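Local coordinates for synaptonemal complex protein 2 (Mus musculus, PDB 5IWZ) that is a major component of the axial and lateral elements of synaptonemal complexes in meiotic prophase, and is required for normal chromosome synapsis and for insertion of SYCP3, at residues K178-L181 with M182-R185; N196-M199 with L200-S204. All coordinates share one frame; numbering follows the deposited sequence.

Contact 1 of 2, residues K178-L181 with M182-R185; sequences KMNL and MLDR
Met182 N donates to Lys178 O at 3.0 Å and Leu183 N to Met179 O at 2.9 Å, two successive i to i+4 bonds of one helix; the second is the straighter, with 164° at the hydrogen. Near the helix end the pattern slackens. Asp184 N divides itself between Asn180 O at 2.9 Å and Leu181 O at 3.1 Å, both bonds weak and bent to nearly the same extent. Among the apolar groups, Met179 and Leu183 run side by side in the same direction, Met179 CG lying 4.0 Å from Leu183 CD1. Asn180, whose side chain slants across that of Leu183, brings OD1 to 4.0 Å from the same CD1, while its ND2 is taken by Gly221 O on helix 216-229. The Met182 thioether folds back along the preceding turn: CG is beside the backbone N (chi1 -62°), and the bend at chi3 brings CE to 4.0 Å from Met179 CA. From there Met182 packs on Met137 of helix 123-141 and on Val150 and Ile155 of helix 144-163. An alanine here would probably open a gap between these two helices and the turn at Met179, because everything beyond CB that fills it would be gone. The charged ends find partners outside these eight residues: Lys178 NZ pairs with Glu174 one turn back on the same helix, and Asp184 OD1 makes a salt bridge to Arg228 of helix 216-229. The arrangement is the last two turns of helix 169-185, packed against helices 123-141, 144-163 and 216-229, consistent with an armadillo-repeat-like domain.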
loop_
_atom_site.group_PDB
_atom_site.type_symbol
_atom_site.label_atom_id
_atom_site.label_comp_id
_atom_site.label_asym_id
_atom_site.label_seq_id
_atom_site.Cartn_x
_atom_site.Cartn_y
_atom_site.Cartn_z
ATOM N N LYS A 178 -0.956 3.999 4.075
ATOM C CA LYS A 178 -1.641 4.238 5.339
ATOM C C LYS A 178 -0.796 5.110 6.257
ATOM O O LYS A 178 -1.331 5.951 6.987
ATOM C CB LYS A 178 -1.982 2.909 6.012
ATOM C CG LYS A 178 -3.065 2.105 5.312
ATOM C CD LYS A 178 -4.429 2.716 5.569
ATOM C CE LYS A 178 -5.558 1.795 5.134
ATOM N NZ LYS A 178 -5.589 1.593 3.652
ATOM N N MET A 179 0.530 4.931 6.236
ATOM C CA MET A 179 1.377 5.766 7.087
ATOM C C MET A 179 1.340 7.230 6.658
ATOM O O MET A 179 1.260 8.130 7.508
ATOM C CB MET A 179 2.817 5.257 7.092
ATOM C CG MET A 179 3.760 6.236 7.810
ATOM S SD MET A 179 5.412 5.616 8.154
ATOM C CE MET A 179 6.173 5.727 6.541
ATOM N N ASN A 180 1.398 7.487 5.345
ATOM C CA ASN A 180 1.342 8.862 4.854
ATOM C C ASN A 180 -0.012 9.503 5.138
ATOM O O ASN A 180 -0.084 10.706 5.402
ATOM C CB ASN A 180 1.706 8.897 3.355
ATOM C CG ASN A 180 3.215 8.856 3.152
ATOM O OD1 ASN A 180 3.941 9.459 3.925
ATOM N ND2 ASN A 180 3.691 8.112 2.158
ATOM N N LEU A 181 -1.081 8.718 5.115
ATOM C CA LEU A 181 -2.383 9.214 5.543
ATOM C C LEU A 181 -2.378 9.593 7.021
ATOM O O LEU A 181 -2.925 10.635 7.402
ATOM C CB LEU A 181 -3.442 8.147 5.248
ATOM C CG LEU A 181 -4.891 8.383 5.648
ATOM C CD1 LEU A 181 -5.529 9.374 4.691
ATOM C CD2 LEU A 181 -5.644 7.062 5.626
ATOM N N MET A 182 -1.751 8.776 7.867
ATOM C CA MET A 182 -1.703 9.094 9.292
ATOM C C MET A 182 -0.882 10.353 9.547
ATOM O O MET A 182 -1.255 11.199 10.370
ATOM C CB MET A 182 -1.122 7.916 10.072
ATOM C CG MET A 182 -1.962 6.658 9.962
ATOM S SD MET A 182 -1.511 5.309 11.071
ATOM C CE MET A 182 0.241 5.133 10.843
ATOM N N LEU A 183 0.248 10.487 8.857
ATOM C CA LEU A 183 1.039 11.695 9.015
ATOM C C LEU A 183 0.292 12.910 8.484
ATOM O O LEU A 183 0.486 14.015 8.991
ATOM C CB LEU A 183 2.380 11.518 8.318
ATOM C CG LEU A 183 3.243 10.350 8.793
ATOM C CD1 LEU A 183 4.399 10.137 7.831
ATOM C CD2 LEU A 183 3.765 10.625 10.196
ATOM N N ASP A 184 -0.602 12.711 7.502
ATOM C CA ASP A 184 -1.278 13.835 6.853
ATOM C C ASP A 184 -2.126 14.636 7.833
ATOM O O ASP A 184 -2.135 15.871 7.785
ATOM C CB ASP A 184 -2.154 13.344 5.699
ATOM C CG ASP A 184 -2.742 14.494 4.886
ATOM O OD1 ASP A 184 -1.999 15.471 4.659
ATOM O OD2 ASP A 184 -3.927 14.428 4.475
ATOM N N ARG A 185 -2.872 13.959 8.708
ATOM C CA ARG A 185 -3.714 14.691 9.650
ATOM C C ARG A 185 -2.870 15.444 10.676
ATOM O O ARG A 185 -3.119 16.624 10.957
ATOM C CB ARG A 185 -4.691 13.734 10.335
ATOM C CG ARG A 185 -5.428 14.348 11.518
ATOM C CD ARG A 185 -4.729 14.016 12.827
ATOM N NE ARG A 185 -5.311 14.706 13.977
ATOM C CZ ARG A 185 -4.669 15.604 14.718
ATOM N NH1 ARG A 185 -3.417 15.930 14.434
ATOM N NH2 ARG A 185 -5.278 16.176 15.749
#

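Contact 2 of 2, residues N196-M199 with L200-S204; sequences NQEM and LTLMS
Gln197 O is gripped twice by Thr201: the backbone N donates at 3.1 Å, almost straight (169°), and the hydroxyl OG1 adds a weak bond at 3.4 Å. Thr201 OG1 sits beside its own backbone N (chi1 -63°), which turns it back over the preceding turn to Gln197 O; Gln197 OE1, on a chain bent at chi2, also comes to 3.2 Å from OG1. At the start of the helix Asn196 offers two acceptors. Its OD1 takes the N-H of Met199 at 2.9 Å, an Asx motif in which the side chain accepts from an amide of the first turn, and its main-chain O receives Leu200 N. Farther along, Leu202 N bonds to Glu198 O and Met203 N to Met199 O at 2.7 Å, completing a regular alpha-helical run. The side chains of Glu198 and Leu202 lie alongside each other, with Glu198 OE2 3.7 Å from the methyl CD1 of Leu202, a methyl lying against the flank of the carboxylate. That same CD1 is met by Met199, whose sulfur SD approaches to 3.9 Å as the two chains pass at a slant. Met199 reaches Ile155 and Cys159 of helix 144-163, and Leu202 touches Ile163 there. Met203 leaves the turn toward other neighbours, Leu226 and Met229 of helix 216-229 and Trp242 of helix 232-242, so the first turns of helix 197-212 lie against three helices, with Gln197 and Thr201 on an exposed flank.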
loop_
_atom_site.group_PDB
_atom_site.type_symbol
_atom_site.label_atom_id
_atom_site.label_comp_id
_atom_site.label_asym_id
_atom_site.label_seq_id
_atom_site.Cartn_x
_atom_site.Cartn_y
_atom_site.Cartn_z
ATOM N N ASN A 196 14.696 10.821 19.116
ATOM C CA ASN A 196 14.354 9.405 19.038
ATOM C C ASN A 196 15.365 8.670 18.153
ATOM O O ASN A 196 15.332 8.781 16.922
ATOM C CB ASN A 196 12.929 9.232 18.501
ATOM C CG ASN A 196 12.404 7.811 18.656
ATOM O OD1 ASN A 196 12.817 6.899 17.936
ATOM N ND2 ASN A 196 11.465 7.626 19.580
ATOM N N GLN A 197 16.265 7.918 18.790
ATOM C CA GLN A 197 17.330 7.248 18.050
ATOM C C GLN A 197 16.768 6.248 17.047
ATOM O O GLN A 197 17.275 6.136 15.923
ATOM C CB GLN A 197 18.286 6.550 19.017
ATOM C CG GLN A 197 19.382 5.728 18.344
ATOM C CD GLN A 197 20.300 6.562 17.482
ATOM O OE1 GLN A 197 20.717 6.135 16.406
ATOM N NE2 GLN A 197 20.627 7.761 17.953
ATOM N N GLU A 198 15.721 5.513 17.433
ATOM C CA GLU A 198 15.189 4.481 16.549
ATOM C C GLU A 198 14.685 5.082 15.243
ATOM O O GLU A 198 14.947 4.537 14.167
ATOM C CB GLU A 198 14.070 3.695 17.238
ATOM C CG GLU A 198 13.618 2.488 16.423
ATOM C CD GLU A 198 12.160 2.099 16.665
ATOM O OE1 GLU A 198 11.484 2.744 17.500
ATOM O OE2 GLU A 198 11.690 1.136 16.017
ATOM N N MET A 199 13.966 6.208 15.321
ATOM C CA MET A 199 13.429 6.835 14.117
ATOM C C MET A 199 14.548 7.337 13.216
ATOM O O MET A 199 14.470 7.201 11.987
ATOM C CB MET A 199 12.483 7.982 14.484
ATOM C CG MET A 199 11.064 7.538 14.812
ATOM S SD MET A 199 10.542 6.104 13.839
ATOM C CE MET A 199 10.159 6.866 12.264
ATOM N N LEU A 200 15.596 7.917 13.808
ATOM C CA LEU A 200 16.697 8.439 13.006
ATOM C C LEU A 200 17.386 7.326 12.232
ATOM O O LEU A 200 17.724 7.495 11.055
ATOM C CB LEU A 200 17.700 9.168 13.886
ATOM C CG LEU A 200 17.289 10.593 14.274
ATOM C CD1 LEU A 200 18.191 11.091 15.383
ATOM C CD2 LEU A 200 17.337 11.540 13.075
ATOM N N THR A 201 17.595 6.175 12.872
ATOM C CA THR A 201 18.132 5.019 12.159
ATOM C C THR A 201 17.183 4.549 11.059
ATOM O O THR A 201 17.611 4.285 9.927
ATOM C CB THR A 201 18.429 3.898 13.158
ATOM O OG1 THR A 201 19.431 4.338 14.071
ATOM C CG2 THR A 201 18.909 2.642 12.448
ATOM N N LEU A 202 15.889 4.426 11.378
ATOM C CA LEU A 202 14.924 3.974 10.376
ATOM C C LEU A 202 14.884 4.924 9.187
ATOM O O LEU A 202 14.914 4.493 8.027
ATOM C CB LEU A 202 13.532 3.837 10.994
ATOM C CG LEU A 202 13.366 2.624 11.907
ATOM C CD1 LEU A 202 12.020 2.666 12.630
ATOM C CD2 LEU A 202 13.515 1.343 11.098
ATOM N N MET A 203 14.823 6.230 9.458
ATOM C CA MET A 203 14.757 7.193 8.372
ATOM C C MET A 203 16.013 7.168 7.526
ATOM O O MET A 203 15.949 7.390 6.313
ATOM C CB MET A 203 14.529 8.585 8.927
ATOM C CG MET A 203 13.136 8.791 9.423
ATOM S SD MET A 203 13.094 10.444 10.101
ATOM C CE MET A 203 12.180 11.322 8.860
ATOM N N SER A 204 17.161 6.908 8.141
ATOM C CA SER A 204 18.379 6.767 7.354
ATOM C C SER A 204 18.304 5.533 6.457
ATOM O O SER A 204 18.678 5.585 5.273
ATOM C CB SER A 204 19.592 6.703 8.285
ATOM O OG SER A 204 20.777 6.877 7.543
#

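Contact 1 is the last two turns of helix 169-185 and contact 2 the first turns of helix 197-212, the next helix in the chain; residues 187-195 between them are not modelled. They lie about 18 Å apart between centres and about 6 Å between nearest atoms, without touching. Common neighbours join them: Ile155 of helix 144-163 meets Met179 and Met182 of contact 1 and also Met199 of contact 2, and helix 216-229 receives Asn180 from the former and Met203 from the latter. Contact 1 is partly buried, its centre about 12 Å from the centre of the chain, whereas contact 2 is a surface contact with its centre about 22 Å from it.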